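Local coordinates for protein L-methionine gamma-lyase (Fusobacterium nucleatum subsp. nucleatum, PDB 6LXU) that acts as a pyridoxal phosphate-dependent enzyme of the Cys/Met metabolism family, working as an assembly of four chains with the cofactor covalently held, at residues 186-189 / 190-193; 263-266 / 267-270; 302-305 / 306-310; 342-345 / 346-350. All coordinates share one frame; numbering follows the deposited sequence.

Contact 1 is the hub: it touches the other three contacts and borders the cofactor, with Asp-187 OD2 close to N1 of the modified lysine LLP at position 212. Thr-192 OG1 packs on Phe-263 CZ of contact 2 at 3.4 Å. Ala-191 CB meets Met-308 CE of contact 3 at 4.2 Å, while Phe-190 CE1 lies 3.6 Å from Leu-342 CD2 of contact 4, which also touches a nitrate ion. Contacts 2 and 4 also meet, His-270 CE1 being 3.2 Å from Asp-344 O, and both reach the second subunit. Contact 3 stays apart from contact 4, about 11 Å away between nearest atoms.

Contact 1: 186-189 / 190-193; sequences VDNT and FATP
Just ahead of the turn that joins Asn-188 to Thr-192, Asp-187 OD1 is gripped twice by Thr-189. The hydroxyl OG1 of Thr-189 donates to its syn lone pair at 2.6 Å, and the Thr-189 backbone N meets Asp-187 OD1 nearly head-on at 3.1 Å, closing an Asx turn at the end of strand 183-187. Water 1 bridges the same bend, accepting from Phe-190 N at 2.9 Å and lying 3.0 Å from Asp-187 O. Further on, Thr-192 N donates to Asn-188 O (2.9 Å, N-H...O 152°), closing an alpha-turn. Inside it Asn-188 OD1 rests on Ala-191 CB at 3.5 Å, and ND2 of the same amide lies alongside the Thr-192 carbonyl; the two ends of this amide are hydrogen-bonded to Gln-196 and Glu-78. Thr-192 OG1 sits between its own backbone N and carbonyl carbon (chi1 87°), which swings it back to donate to Ala-191 O at 2.6 Å. That rotation leaves CG2 of Thr-192 against Thr-189 O, 3.6 Å away. Thr-189 OG1 is also hydrogen-bonded to Ser-209 N on the next strand. Two donors on OD1 restrain the rotation of the Asp-187 carboxylate, and its OD2 lies close to N1 of the modified lysine LLP at position 212, consistent with the aspartate that faces the pyridine nitrogen in fold type I enzymes.

Contact 2: 263-266 / 267-270; sequences FEIR and MERH
Phe-263 offers one ring face to Met-267, whose CG lies over it, 3.9 Å from the centroid and 29° off the normal, in a CH-pi contact. The bend at chi2 of Met-267 (-46°) sets SD 4.8 Å from the same Phe-263 centroid, in an oblique Met-aromatic approach. A turn further along the helix, His-270 CD2 comes to 3.1 Å from Arg-266 O, the carbonyl that also accepts from His-270 N. Water 3 ties the ends of these two side chains together, accepting from Arg-266 NH1 at 2.8 Å and lying in the imidazole plane, 2.8 Å from His-270 NE2. Arg-266 NH1 also donates to Tyr-213 O and His-270 ND1 is bonded to Val-379 O, so both groups are well fixed. On another side of the helix Glu-264 and Glu-268 run side by side, their OE2 atoms 4.0 Å apart in the conformer described for Glu-268. Water 2 bridges the pair and probably softens the like-charge approach, donating to Glu-268 OE2 at 2.6 Å and only weakly to Glu-264 OE2. The second subunit adds Arg-269, salt-bridged to Glu-268 OE1, and Asn-383, bonded to Glu-264 OE2. Helix 263-282 thus lies with Phe-263 and Met-267 against helix 192-195, Phe-263 and Glu-264 against helix 11-17, and its acidic pair at the subunit interface.

Contact 3: 302-305 / 306-310; sequences EIAK and KQMKD
Water 4 joins Lys-305 to Met-308 by donating to both backbone carbonyls, at 2.7 Å from Lys-305 O and 2.8 Å from Met-308 O. It spans the place where the chain leaves the helix. Just before it, Met-308 N reaches Ala-304 O at 2.9 Å, though the N-H...O angle is only 135°, and Gln-307 N reaches Ile-303 O at 3.0 Å. Second, weak bonds run from Lys-306 N to Ile-303 O and from Gln-307 N to Ala-304 O, so the last turn is already tightening. Outside this backbone, Gln-307 lies alongside Ile-303, both pointing the same way, with NE2 of the amide 3.9 Å from Ile-303 CG2. The chi1 of Gln-307 (75°) places its CG near Ile-303 O, and the extended chain beyond delivers the amide to Val-167 O and Leu-169 N. Met-308 passes Ala-304, SD lying 4.0 Å from Ala-304 CB, and its end leads on away from the helix, packing on Gln-196. This is a helix C-terminus: the ladder of helix 301-307 runs out as Met-308 turns to extended phi/psi.

Contact 4: 342-345 / 346-350; sequences LGDT and ETLIQ. With NO3 (nitrate ion), chain C.
A tight bend leading into strand 348-350 folds Asp-344 against Glu-346 and Leu-348, while Leu-342 and Gln-350 border a site holding a nitrate ion, probably from the crystallisation liquor. Gln-350 NE2, in the conformer described, donates to nitrate O3 at 3.2 Å (N-H...O 151°), and Leu-342 CD2 touches nitrate O1 at 3.3 Å; Ser-341 N is a further donor to the ion. Inside the bend, Asp-344 OD2 is buried without a polar partner in the model and meets the methyl CD1 of Leu-348 at 3.6 Å, surroundings that may favour protonation of the aspartate. Glu-346 OE1, in the conformer described, lies 4.3 Å from Asp-344 OD2, a like-charge pair. Strand 348-350 belongs to a mixed sheet; the loop links strand 337-338 to 348-350, which runs parallel to it and antiparallel to 374-378. Glu-346 curls back because its chain bends at chi2 (91°), laying OE1 3.6 Å from Asp-344 CB; OE2 is salt-bridged to Lys-261 of the second subunit. Water 6 lies 2.7 Å from Thr-345 OG1 and donates to Glu-346 OE1, also at 2.7 Å, which links the two side chains. Water 5 sits between two carbonyls of the loop, 2.8 Å from Asp-344 O and close to Glu-346 O. Leu-28 of the second subunit packs on Asp-344 and Leu-348, and Thr-37 of the third subunit packs on Asp-344.

Contact 1: 186-189 / 190-193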
ATOM      1  N   VAL A 186     -15.417  24.222  14.835  1.00  6.69           N
ATOM      2  CA  VAL A 186     -15.855  24.454  13.460  1.00  6.47           C
ATOM      3  C   VAL A 186     -15.417  23.313  12.554  1.00  6.05           C
ATOM      4  O   VAL A 186     -14.242  22.956  12.523  1.00  6.24           O
ATOM      5  CB  VAL A 186     -15.306  25.783  12.908  1.00  6.87           C
ATOM      6  CG1 VAL A 186     -15.619  25.954  11.430  1.00  7.12           C
ATOM      7  CG2 VAL A 186     -15.888  26.925  13.707  1.00  7.08           C
ATOM      8  N   ASP A 187     -16.373  22.807  11.793  1.00  5.78           N
ATOM      9  CA  ASP A 187     -16.104  21.862  10.704  1.00  5.69           C
ATOM     10  C   ASP A 187     -15.764  22.675   9.463  1.00  5.53           C
ATOM     11  O   ASP A 187     -16.636  23.271   8.844  1.00  5.79           O
ATOM     12  CB  ASP A 187     -17.326  20.962  10.517  1.00  5.89           C
ATOM     13  CG  ASP A 187     -17.156  19.924   9.425  1.00  6.15           C
ATOM     14  OD1 ASP A 187     -16.244  20.084   8.584  1.00  6.43           O
ATOM     15  OD2 ASP A 187     -17.965  18.961   9.405  1.00  6.28           O
ATOM     16  N   ASN A 188     -14.465  22.707   9.143  1.00  5.28           N
ATOM     17  CA  ASN A 188     -13.909  23.513   8.055  1.00  5.33           C
ATOM     18  C   ASN A 188     -13.673  22.700   6.777  1.00  5.21           C
ATOM     19  O   ASN A 188     -12.878  23.096   5.926  1.00  5.17           O
ATOM     20  CB  ASN A 188     -12.596  24.164   8.530  1.00  5.40           C
ATOM     21  CG  ASN A 188     -12.169  25.366   7.698  1.00  5.65           C
ATOM     22  OD1 ASN A 188     -13.014  26.143   7.249  1.00  6.22           O
ATOM     23  ND2 ASN A 188     -10.853  25.527   7.506  1.00  5.92           N
ATOM     24  N   THR A 189     -14.388  21.581   6.638  1.00  5.15           N
ATOM     25  CA  THR A 189     -14.200  20.666   5.507  1.00  5.12           C
ATOM     26  C   THR A 189     -14.375  21.342   4.147  1.00  5.25           C
ATOM     27  O   THR A 189     -13.510  21.243   3.285  1.00  5.47           O
ATOM     28  CB  THR A 189     -15.162  19.471   5.614  1.00  5.13           C
ATOM     29  OG1 THR A 189     -14.866  18.719   6.798  1.00  5.32           O
ATOM     30  CG2 THR A 189     -15.041  18.543   4.427  1.00  5.21           C
ATOM     31  N   PHE A 190     -15.521  21.994   3.943  1.00  5.49           N
ATOM     32  CA  PHE A 190     -15.840  22.547   2.624  1.00  5.90           C
ATOM     33  C   PHE A 190     -14.892  23.659   2.216  1.00  5.66           C
ATOM     34  O   PHE A 190     -14.478  23.753   1.065  1.00  6.00           O
ATOM     35  CB  PHE A 190     -17.261  23.126   2.599  1.00  6.29           C
ATOM     36  CG  PHE A 190     -18.370  22.130   2.365  1.00  7.00           C
ATOM     37  CD1 PHE A 190     -18.240  20.756   2.612  1.00  7.26           C
ATOM     38  CD2 PHE A 190     -19.577  22.592   1.864  1.00  7.93           C
ATOM     39  CE1 PHE A 190     -19.300  19.881   2.390  1.00  7.90           C
ATOM     40  CE2 PHE A 190     -20.642  21.725   1.642  1.00  8.43           C
ATOM     41  CZ  PHE A 190     -20.496  20.370   1.898  1.00  8.66           C
ATOM     42  N   ALA A 191     -14.590  24.551   3.162  1.00  5.63           N
ATOM     43  CA  ALA A 191     -13.783  25.723   2.848  1.00  5.71           C
ATOM     44  C   ALA A 191     -12.310  25.379   2.716  1.00  5.73           C
ATOM     45  O   ALA A 191     -11.628  25.887   1.823  1.00  5.78           O
ATOM     46  CB  ALA A 191     -13.976  26.800   3.899  1.00  5.79           C
ATOM     47  N   THR A 192     -11.826  24.530   3.624  1.00  5.64           N
ATOM     48  CA  THR A 192     -10.416  24.144   3.724  1.00  5.82           C
ATOM     49  C   THR A 192      -9.566  25.321   4.200  1.00  6.09           C
ATOM     50  O   THR A 192      -9.993  26.478   4.093  1.00  6.11           O
ATOM     51  CB  THR A 192      -9.798  23.600   2.404  1.00  5.80           C
ATOM     52  OG1 THR A 192      -9.302  24.688   1.598  1.00  5.96           O
ATOM     53  CG2 THR A 192     -10.758  22.742   1.592  1.00  5.81           C
ATOM     54  N   PRO A 193      -8.338  25.053   4.662  1.00  6.47           N
ATOM     55  CA  PRO A 193      -7.474  26.190   5.023  1.00  6.93           C
ATOM     56  C   PRO A 193      -6.988  27.030   3.852  1.00  7.08           C
ATOM     57  O   PRO A 193      -6.418  28.107   4.090  1.00  7.68           O
ATOM     58  CB  PRO A 193      -6.314  25.544   5.776  1.00  7.21           C
ATOM     59  CG  PRO A 193      -6.336  24.124   5.372  1.00  7.19           C
ATOM     60  CD  PRO A 193      -7.759  23.769   5.098  1.00  6.73           C
TER
HETATM   61  O   HOH W   1     -17.411  22.286   6.172  1.00  6.55           O

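Contact 2: 263-266 / 267-270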
ATOM      1  N   PHE A 263      -2.194  20.225  -2.832  1.00  5.37           N
ATOM      2  CA  PHE A 263      -3.352  20.895  -2.230  1.00  5.51           C
ATOM      3  C   PHE A 263      -3.558  22.307  -2.791  1.00  5.45           C
ATOM      4  O   PHE A 263      -4.685  22.678  -3.161  1.00  5.39           O
ATOM      5  CB  PHE A 263      -3.187  20.926  -0.711  1.00  5.80           C
ATOM      6  CG  PHE A 263      -4.274  21.673   0.005  1.00  5.93           C
ATOM      7  CD1 PHE A 263      -5.582  21.213   0.009  1.00  5.95           C
ATOM      8  CD2 PHE A 263      -3.987  22.834   0.698  1.00  6.40           C
ATOM      9  CE1 PHE A 263      -6.583  21.913   0.672  1.00  6.02           C
ATOM     10  CE2 PHE A 263      -4.990  23.534   1.365  1.00  6.49           C
ATOM     11  CZ  PHE A 263      -6.282  23.070   1.355  1.00  6.28           C
ATOM     12  N   GLU A 264      -2.502  23.116  -2.853  1.00  5.55           N
ATOM     13  CA  GLU A 264      -2.671  24.496  -3.305  1.00  5.87           C
ATOM     14  C   GLU A 264      -3.197  24.556  -4.731  1.00  5.56           C
ATOM     15  O   GLU A 264      -4.162  25.266  -5.023  1.00  5.72           O
ATOM     16  CB  GLU A 264      -1.357  25.271  -3.219  1.00  6.44           C
ATOM     17  CG  GLU A 264      -1.478  26.716  -3.691  1.00  7.17           C
ATOM     18  CD  GLU A 264      -0.163  27.441  -3.766  1.00  7.63           C
ATOM     19  OE1 GLU A 264       0.802  26.908  -4.334  1.00  7.73           O
ATOM     20  OE2 GLU A 264      -0.107  28.594  -3.269  1.00  9.47           O
ATOM     21  N   ILE A 265      -2.540  23.838  -5.641  1.00  5.40           N
ATOM     22  CA  ILE A 265      -2.927  23.900  -7.046  1.00  5.47           C
ATOM     23  C   ILE A 265      -4.268  23.225  -7.292  1.00  5.04           C
ATOM     24  O   ILE A 265      -5.004  23.645  -8.183  1.00  5.17           O
ATOM     25  CB  ILE A 265      -1.830  23.383  -8.011  1.00  5.79           C
ATOM     26  CG1 ILE A 265      -1.320  21.981  -7.652  1.00  6.05           C
ATOM     27  CG2 ILE A 265      -0.693  24.405  -8.072  1.00  6.20           C
ATOM     28  CD1 ILE A 265      -0.479  21.334  -8.737  1.00  6.18           C
ATOM     29  N   ARG A 266      -4.592  22.180  -6.534  1.00  4.86           N
ATOM     30  CA  ARG A 266      -5.912  21.570  -6.659  1.00  4.83           C
ATOM     31  C   ARG A 266      -6.984  22.568  -6.245  1.00  4.83           C
ATOM     32  O   ARG A 266      -7.950  22.785  -6.970  1.00  4.96           O
ATOM     33  CB  ARG A 266      -6.037  20.290  -5.829  1.00  4.82           C
ATOM     34  CG  ARG A 266      -5.250  19.118  -6.406  1.00  4.86           C
ATOM     35  CD  ARG A 266      -5.479  17.798  -5.681  1.00  4.82           C
ATOM     36  NE  ARG A 266      -4.980  17.782  -4.301  1.00  4.87           N
ATOM     37  CZ  ARG A 266      -5.718  17.938  -3.194  1.00  4.87           C
ATOM     38  NH1 ARG A 266      -7.034  18.161  -3.273  1.00  5.03           N
ATOM     39  NH2 ARG A 266      -5.139  17.892  -2.004  1.00  4.98           N
ATOM     40  N   MET A 267      -6.834  23.181  -5.080  1.00  5.08           N
ATOM     41  CA  MET A 267      -7.864  24.124  -4.631  1.00  5.33           C
ATOM     42  C   MET A 267      -8.020  25.300  -5.590  1.00  5.62           C
ATOM     43  O   MET A 267      -9.139  25.759  -5.845  1.00  5.66           O
ATOM     44  CB  MET A 267      -7.587  24.625  -3.212  1.00  5.41           C
ATOM     45  CG  MET A 267      -7.656  23.543  -2.140  1.00  5.42           C
ATOM     46  SD  MET A 267      -9.073  22.439  -2.221  1.00  5.54           S
ATOM     47  CE  MET A 267     -10.413  23.611  -2.022  1.00  5.63           C
ATOM     48  N   GLU A 268      -6.899  25.792  -6.121  1.00  5.98           N
ATOM     49  CA  GLU A 268      -6.954  26.884  -7.093  0.50  6.32           C
ATOM     50  C   GLU A 268      -7.771  26.497  -8.320  1.00  6.25           C
ATOM     51  O   GLU A 268      -8.627  27.259  -8.769  1.00  6.28           O
ATOM     52  CB  GLU A 268      -5.547  27.345  -7.483  0.50  6.90           C
ATOM     53  CG  GLU A 268      -4.918  28.186  -6.397  0.50  7.55           C
ATOM     54  CD  GLU A 268      -3.515  28.619  -6.653  0.50  8.14           C
ATOM     55  OE1 GLU A 268      -2.925  28.171  -7.651  0.50  9.18           O
ATOM     56  OE2 GLU A 268      -3.021  29.430  -5.826  0.50  8.91           O
ATOM     57  N   ARG A 269      -7.532  25.305  -8.851  1.00  5.95           N
ATOM     58  CA  ARG A 269      -8.256  24.854 -10.041  0.50  5.97           C
ATOM     59  C   ARG A 269      -9.708  24.511  -9.722  1.00  5.89           C
ATOM     60  O   ARG A 269     -10.601  24.820 -10.510  1.00  6.00           O
ATOM     61  CB  ARG A 269      -7.526  23.678 -10.683  0.50  6.05           C
ATOM     62  CG  ARG A 269      -8.175  23.130 -11.945  0.50  6.23           C
ATOM     63  CD  ARG A 269      -8.399  24.185 -13.019  0.50  6.51           C
ATOM     64  NE  ARG A 269      -7.196  24.951 -13.341  0.50  6.62           N
ATOM     65  CZ  ARG A 269      -6.362  24.696 -14.348  0.50  6.81           C
ATOM     66  NH1 ARG A 269      -6.586  23.682 -15.164  0.50  6.92           N
ATOM     67  NH2 ARG A 269      -5.316  25.474 -14.548  0.50  6.81           N
ATOM     68  N   HIS A 270      -9.951  23.872  -8.582  1.00  5.63           N
ATOM     69  CA  HIS A 270     -11.321  23.603  -8.140  1.00  5.63           C
ATOM     70  C   HIS A 270     -12.143  24.910  -8.152  1.00  5.98           C
ATOM     71  O   HIS A 270     -13.240  24.963  -8.704  1.00  6.22           O
ATOM     72  CB  HIS A 270     -11.360  23.061  -6.697  1.00  5.48           C
ATOM     73  CG  HIS A 270     -11.092  21.592  -6.528  1.00  5.51           C
ATOM     74  ND1 HIS A 270     -11.884  20.608  -7.069  1.00  5.74           N
ATOM     75  CD2 HIS A 270     -10.175  20.947  -5.754  1.00  5.41           C
ATOM     76  CE1 HIS A 270     -11.428  19.424  -6.682  1.00  5.68           C
ATOM     77  NE2 HIS A 270     -10.398  19.596  -5.873  1.00  5.64           N
TER
HETATM   78  O   HOH W   2      -0.440  29.939  -5.986  1.00 18.24           O
HETATM   79  O   HOH W   3      -8.773  17.396  -5.365  1.00  5.49           O

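Contact 3: 302-305 / 306-310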
ATOM      1  N   GLU A 302     -21.752  38.875   2.106  1.00 11.72           N
ATOM      2  CA  GLU A 302     -20.784  39.798   2.692  1.00 12.42           C
ATOM      3  C   GLU A 302     -19.962  39.143   3.802  1.00 11.37           C
ATOM      4  O   GLU A 302     -18.785  39.447   3.948  1.00 11.63           O
ATOM      5  CB  GLU A 302     -21.466  41.080   3.191  1.00 14.24           C
ATOM      6  CG  GLU A 302     -22.106  41.930   2.091  1.00 16.13           C
ATOM      7  CD  GLU A 302     -21.131  42.557   1.107  1.00 17.32           C
ATOM      8  OE1 GLU A 302     -19.914  42.632   1.365  1.00 19.20           O
ATOM      9  OE2 GLU A 302     -21.600  43.000   0.030  1.00 20.28           O
ATOM     10  N   ILE A 303     -20.572  38.214   4.543  1.00 10.55           N
ATOM     11  CA  ILE A 303     -19.839  37.438   5.555  1.00 10.38           C
ATOM     12  C   ILE A 303     -18.826  36.513   4.874  1.00  9.77           C
ATOM     13  O   ILE A 303     -17.669  36.425   5.272  1.00  9.68           O
ATOM     14  CB  ILE A 303     -20.807  36.627   6.440  1.00 10.54           C
ATOM     15  CG1 ILE A 303     -21.680  37.573   7.289  1.00 11.26           C
ATOM     16  CG2 ILE A 303     -20.052  35.665   7.342  1.00 10.26           C
ATOM     17  CD1 ILE A 303     -22.932  36.933   7.837  1.00 11.89           C
ATOM     18  N   ALA A 304     -19.263  35.832   3.813  1.00  9.86           N
ATOM     19  CA  ALA A 304     -18.363  34.966   3.046  1.00  9.92           C
ATOM     20  C   ALA A 304     -17.172  35.750   2.518  1.00 10.27           C
ATOM     21  O   ALA A 304     -16.035  35.289   2.601  1.00 10.07           O
ATOM     22  CB  ALA A 304     -19.104  34.296   1.897  1.00  9.57           C
ATOM     23  N   LYS A 305     -17.434  36.949   1.999  1.00 11.10           N
ATOM     24  CA  LYS A 305     -16.365  37.801   1.479  1.00 12.40           C
ATOM     25  C   LYS A 305     -15.349  38.198   2.559  1.00 11.65           C
ATOM     26  O   LYS A 305     -14.174  38.364   2.268  1.00 12.84           O
ATOM     27  CB  LYS A 305     -16.962  39.043   0.820  1.00 14.07           C
ATOM     28  CG  LYS A 305     -15.959  39.887   0.050  1.00 16.55           C
ATOM     29  CD  LYS A 305     -16.655  41.078  -0.582  1.00 18.70           C
ATOM     30  CE  LYS A 305     -15.681  41.916  -1.396  1.00 20.94           C
ATOM     31  NZ  LYS A 305     -16.303  43.179  -1.877  1.00 23.07           N
ATOM     32  N   LYS A 306     -15.794  38.346   3.801  1.00 11.20           N
ATOM     33  CA  LYS A 306     -14.896  38.702   4.887  1.00 11.27           C
ATOM     34  C   LYS A 306     -14.074  37.545   5.411  1.00 10.53           C
ATOM     35  O   LYS A 306     -12.947  37.752   5.834  1.00 11.40           O
ATOM     36  CB  LYS A 306     -15.679  39.244   6.070  1.00 12.21           C
ATOM     37  CG  LYS A 306     -16.297  40.622   5.930  1.00 13.12           C
ATOM     38  CD  LYS A 306     -15.214  41.667   5.972  1.00 13.60           C
ATOM     39  CE  LYS A 306     -15.775  43.071   6.054  1.00 14.27           C
ATOM     40  NZ  LYS A 306     -14.679  44.055   6.196  1.00 14.74           N
ATOM     41  N   GLN A 307     -14.646  36.335   5.465  1.00  9.49           N
ATOM     42  CA  GLN A 307     -13.963  35.215   6.129  1.00  9.01           C
ATOM     43  C   GLN A 307     -13.428  34.134   5.186  1.00  8.52           C
ATOM     44  O   GLN A 307     -12.754  33.226   5.663  1.00  8.95           O
ATOM     45  CB  GLN A 307     -14.852  34.611   7.228  1.00  9.00           C
ATOM     46  CG  GLN A 307     -15.995  33.754   6.729  1.00  8.93           C
ATOM     47  CD  GLN A 307     -16.984  33.324   7.798  1.00  8.61           C
ATOM     48  OE1 GLN A 307     -16.947  33.769   8.955  1.00  8.42           O
ATOM     49  NE2 GLN A 307     -17.910  32.456   7.406  1.00  8.58           N
ATOM     50  N   MET A 308     -13.703  34.252   3.886  1.00  8.38           N
ATOM     51  CA  MET A 308     -13.244  33.269   2.900  1.00  8.59           C
ATOM     52  C   MET A 308     -12.386  33.958   1.850  1.00  8.68           C
ATOM     53  O   MET A 308     -12.797  34.969   1.272  1.00  9.82           O
ATOM     54  CB  MET A 308     -14.410  32.592   2.185  1.00  8.58           C
ATOM     55  CG  MET A 308     -15.406  31.910   3.109  1.00  8.50           C
ATOM     56  SD  MET A 308     -16.726  31.062   2.221  1.00  8.48           S
ATOM     57  CE  MET A 308     -15.892  29.632   1.540  1.00  8.24           C
ATOM     58  N   LYS A 309     -11.221  33.396   1.564  1.00  8.72           N
ATOM     59  CA  LYS A 309     -10.337  33.938   0.528  1.00  9.64           C
ATOM     60  C   LYS A 309     -10.826  33.634  -0.875  1.00  9.20           C
ATOM     61  O   LYS A 309     -10.463  34.339  -1.815  1.00 10.49           O
ATOM     62  CB  LYS A 309      -8.922  33.405   0.703  1.00 11.21           C
ATOM     63  CG  LYS A 309      -8.271  33.841   2.002  1.00 13.83           C
ATOM     64  CD  LYS A 309      -6.869  33.270   2.071  1.00 16.42           C
ATOM     65  CE  LYS A 309      -6.156  33.606   3.364  1.00 18.78           C
ATOM     66  NZ  LYS A 309      -4.790  33.010   3.395  1.00 20.35           N
ATOM     67  N   ASP A 310     -11.601  32.562  -1.019  1.00  8.81           N
ATOM     68  CA  ASP A 310     -12.307  32.260  -2.259  1.00  9.12           C
ATOM     69  C   ASP A 310     -13.593  31.573  -1.827  1.00  8.39           C
ATOM     70  O   ASP A 310     -13.744  31.213  -0.661  1.00  8.29           O
ATOM     71  CB  ASP A 310     -11.450  31.391  -3.193  1.00 10.26           C
ATOM     72  CG  ASP A 310     -11.824  31.534  -4.661  1.00 11.63           C
ATOM     73  OD1 ASP A 310     -12.954  31.988  -4.960  1.00 13.18           O
ATOM     74  OD2 ASP A 310     -10.982  31.207  -5.517  1.00 13.02           O
TER
HETATM   75  O   HOH W   4     -12.814  37.480   0.091  1.00 22.94           O

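Contact 4: 342-345 / 346-350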
ATOM      1  N   LEU A 342     -17.334  14.497  -1.848  1.00  7.08           N
ATOM      2  CA  LEU A 342     -16.960  15.747  -2.503  1.00  7.02           C
ATOM      3  C   LEU A 342     -15.468  15.917  -2.374  1.00  6.41           C
ATOM      4  O   LEU A 342     -14.807  15.232  -1.588  1.00  6.41           O
ATOM      5  CB  LEU A 342     -17.646  16.983  -1.860  1.00  8.15           C
ATOM      6  CG  LEU A 342     -17.224  17.299  -0.379  1.00  9.07           C
ATOM      7  CD1 LEU A 342     -16.745  18.699  -0.129  1.00  9.93           C
ATOM      8  CD2 LEU A 342     -18.314  16.917   0.604  1.00  9.88           C
ATOM      9  N   GLY A 343     -14.943  16.877  -3.112  1.00  6.04           N
ATOM     10  CA  GLY A 343     -13.548  17.249  -2.967  1.00  6.31           C
ATOM     11  C   GLY A 343     -12.578  16.340  -3.679  1.00  6.49           C
ATOM     12  O   GLY A 343     -11.366  16.464  -3.479  1.00  8.17           O
ATOM     13  N   ASP A 344     -13.086  15.490  -4.566  1.00  6.23           N
ATOM     14  CA  ASP A 344     -12.253  14.619  -5.373  1.00  6.32           C
ATOM     15  C   ASP A 344     -11.775  15.332  -6.633  1.00  5.85           C
ATOM     16  O   ASP A 344     -12.346  16.343  -7.054  1.00  5.64           O
ATOM     17  CB  ASP A 344     -13.044  13.394  -5.805  1.00  7.12           C
ATOM     18  CG  ASP A 344     -13.479  12.487  -4.654  1.00  8.55           C
ATOM     19  OD1 ASP A 344     -13.244  12.813  -3.487  1.00 10.08           O
ATOM     20  OD2 ASP A 344     -14.079  11.417  -4.941  1.00 10.91           O
ATOM     21  N   THR A 345     -10.750  14.781  -7.282  1.00  5.62           N
ATOM     22  CA  THR A 345     -10.284  15.358  -8.537  1.00  5.80           C
ATOM     23  C   THR A 345     -11.322  15.228  -9.652  1.00  5.78           C
ATOM     24  O   THR A 345     -11.299  16.037 -10.594  1.00  6.17           O
ATOM     25  CB  THR A 345      -8.941  14.773  -9.011  1.00  5.88           C
ATOM     26  OG1 THR A 345      -9.099  13.436  -9.465  1.00  6.24           O
ATOM     27  CG2 THR A 345      -7.856  14.849  -7.927  1.00  5.94           C
ATOM     28  N   GLU A 346     -12.188  14.234  -9.554  1.00  5.95           N
ATOM     29  CA  GLU A 346     -13.296  14.009 -10.498  0.60  6.21           C
ATOM     30  C   GLU A 346     -14.519  14.778 -10.034  1.00  6.07           C
ATOM     31  O   GLU A 346     -14.833  14.779  -8.843  1.00  6.02           O
ATOM     32  CB  GLU A 346     -13.719  12.530 -10.565  0.60  6.66           C
ATOM     33  CG  GLU A 346     -12.635  11.557 -10.987  0.60  7.02           C
ATOM     34  CD  GLU A 346     -11.858  10.976  -9.831  0.60  7.34           C
ATOM     35  OE1 GLU A 346     -12.055  11.407  -8.679  0.60  7.70           O
ATOM     36  OE2 GLU A 346     -11.046  10.074 -10.119  0.60  7.52           O
ATOM     37  N   THR A 347     -15.264  15.359 -10.975  1.00  5.75           N
ATOM     38  CA  THR A 347     -16.509  16.056 -10.645  1.00  5.70           C
ATOM     39  C   THR A 347     -17.555  15.038 -10.200  1.00  5.77           C
ATOM     40  O   THR A 347     -17.760  14.023 -10.881  1.00  6.05           O
ATOM     41  CB  THR A 347     -17.005  16.866 -11.851  1.00  5.70           C
ATOM     42  OG1 THR A 347     -16.094  17.931 -12.101  1.00  5.87           O
ATOM     43  CG2 THR A 347     -18.362  17.474 -11.618  1.00  5.85           C
ATOM     44  N   LEU A 348     -18.204  15.317  -9.070  1.00  5.79           N
ATOM     45  CA  LEU A 348     -19.250  14.452  -8.528  1.00  6.14           C
ATOM     46  C   LEU A 348     -20.555  15.226  -8.465  1.00  6.24           C
ATOM     47  O   LEU A 348     -20.561  16.442  -8.273  1.00  6.32           O
ATOM     48  CB  LEU A 348     -18.889  13.962  -7.128  1.00  6.49           C
ATOM     49  CG  LEU A 348     -17.545  13.272  -6.944  1.00  6.91           C
ATOM     50  CD1 LEU A 348     -17.364  12.846  -5.507  1.00  7.55           C
ATOM     51  CD2 LEU A 348     -17.384  12.082  -7.887  1.00  7.38           C
ATOM     52  N   ILE A 349     -21.656  14.500  -8.570  1.00  6.38           N
ATOM     53  CA  ILE A 349     -22.974  15.141  -8.586  1.00  7.00           C
ATOM     54  C   ILE A 349     -23.997  14.226  -7.931  1.00  7.34           C
ATOM     55  O   ILE A 349     -23.902  12.993  -8.023  1.00  7.30           O
ATOM     56  CB  ILE A 349     -23.350  15.534 -10.027  1.00  7.11           C
ATOM     57  CG1 ILE A 349     -24.521  16.530 -10.075  1.00  7.29           C
ATOM     58  CG2 ILE A 349     -23.625  14.319 -10.896  1.00  7.34           C
ATOM     59  CD1 ILE A 349     -24.796  17.064 -11.462  1.00  7.65           C
ATOM     60  N   GLN A 350     -24.971  14.828  -7.245  1.00  8.07           N
ATOM     61  CA  GLN A 350     -26.055  14.089  -6.611  0.50  8.77           C
ATOM     62  C   GLN A 350     -27.346  14.901  -6.666  1.00  8.64           C
ATOM     63  O   GLN A 350     -27.306  16.134  -6.672  1.00  8.48           O
ATOM     64  CB  GLN A 350     -25.707  13.755  -5.161  0.50  9.85           C
ATOM     65  CG  GLN A 350     -25.210  14.910  -4.319  0.50 10.86           C
ATOM     66  CD  GLN A 350     -25.026  14.495  -2.878  0.50 11.84           C
ATOM     67  OE1 GLN A 350     -25.960  14.563  -2.092  0.50 13.33           O
ATOM     68  NE2 GLN A 350     -23.819  14.056  -2.524  0.50 12.44           N
TER
HETATM   69  N   NO3 C 502     -21.666  14.186   1.009  1.00 20.71           N
HETATM   70  O1  NO3 C 502     -20.495  14.492   0.851  1.00 22.12           O
HETATM   71  O2  NO3 C 502     -22.302  14.656   1.996  1.00 18.84           O
HETATM   72  O3  NO3 C 502     -22.237  13.412   0.188  1.00 19.78           O
HETATM   73  O   HOH W   5     -15.124  16.462  -6.714  1.00  6.48           O
HETATM   74  O   HOH W   6      -9.738  11.774  -7.405  1.00  9.27           O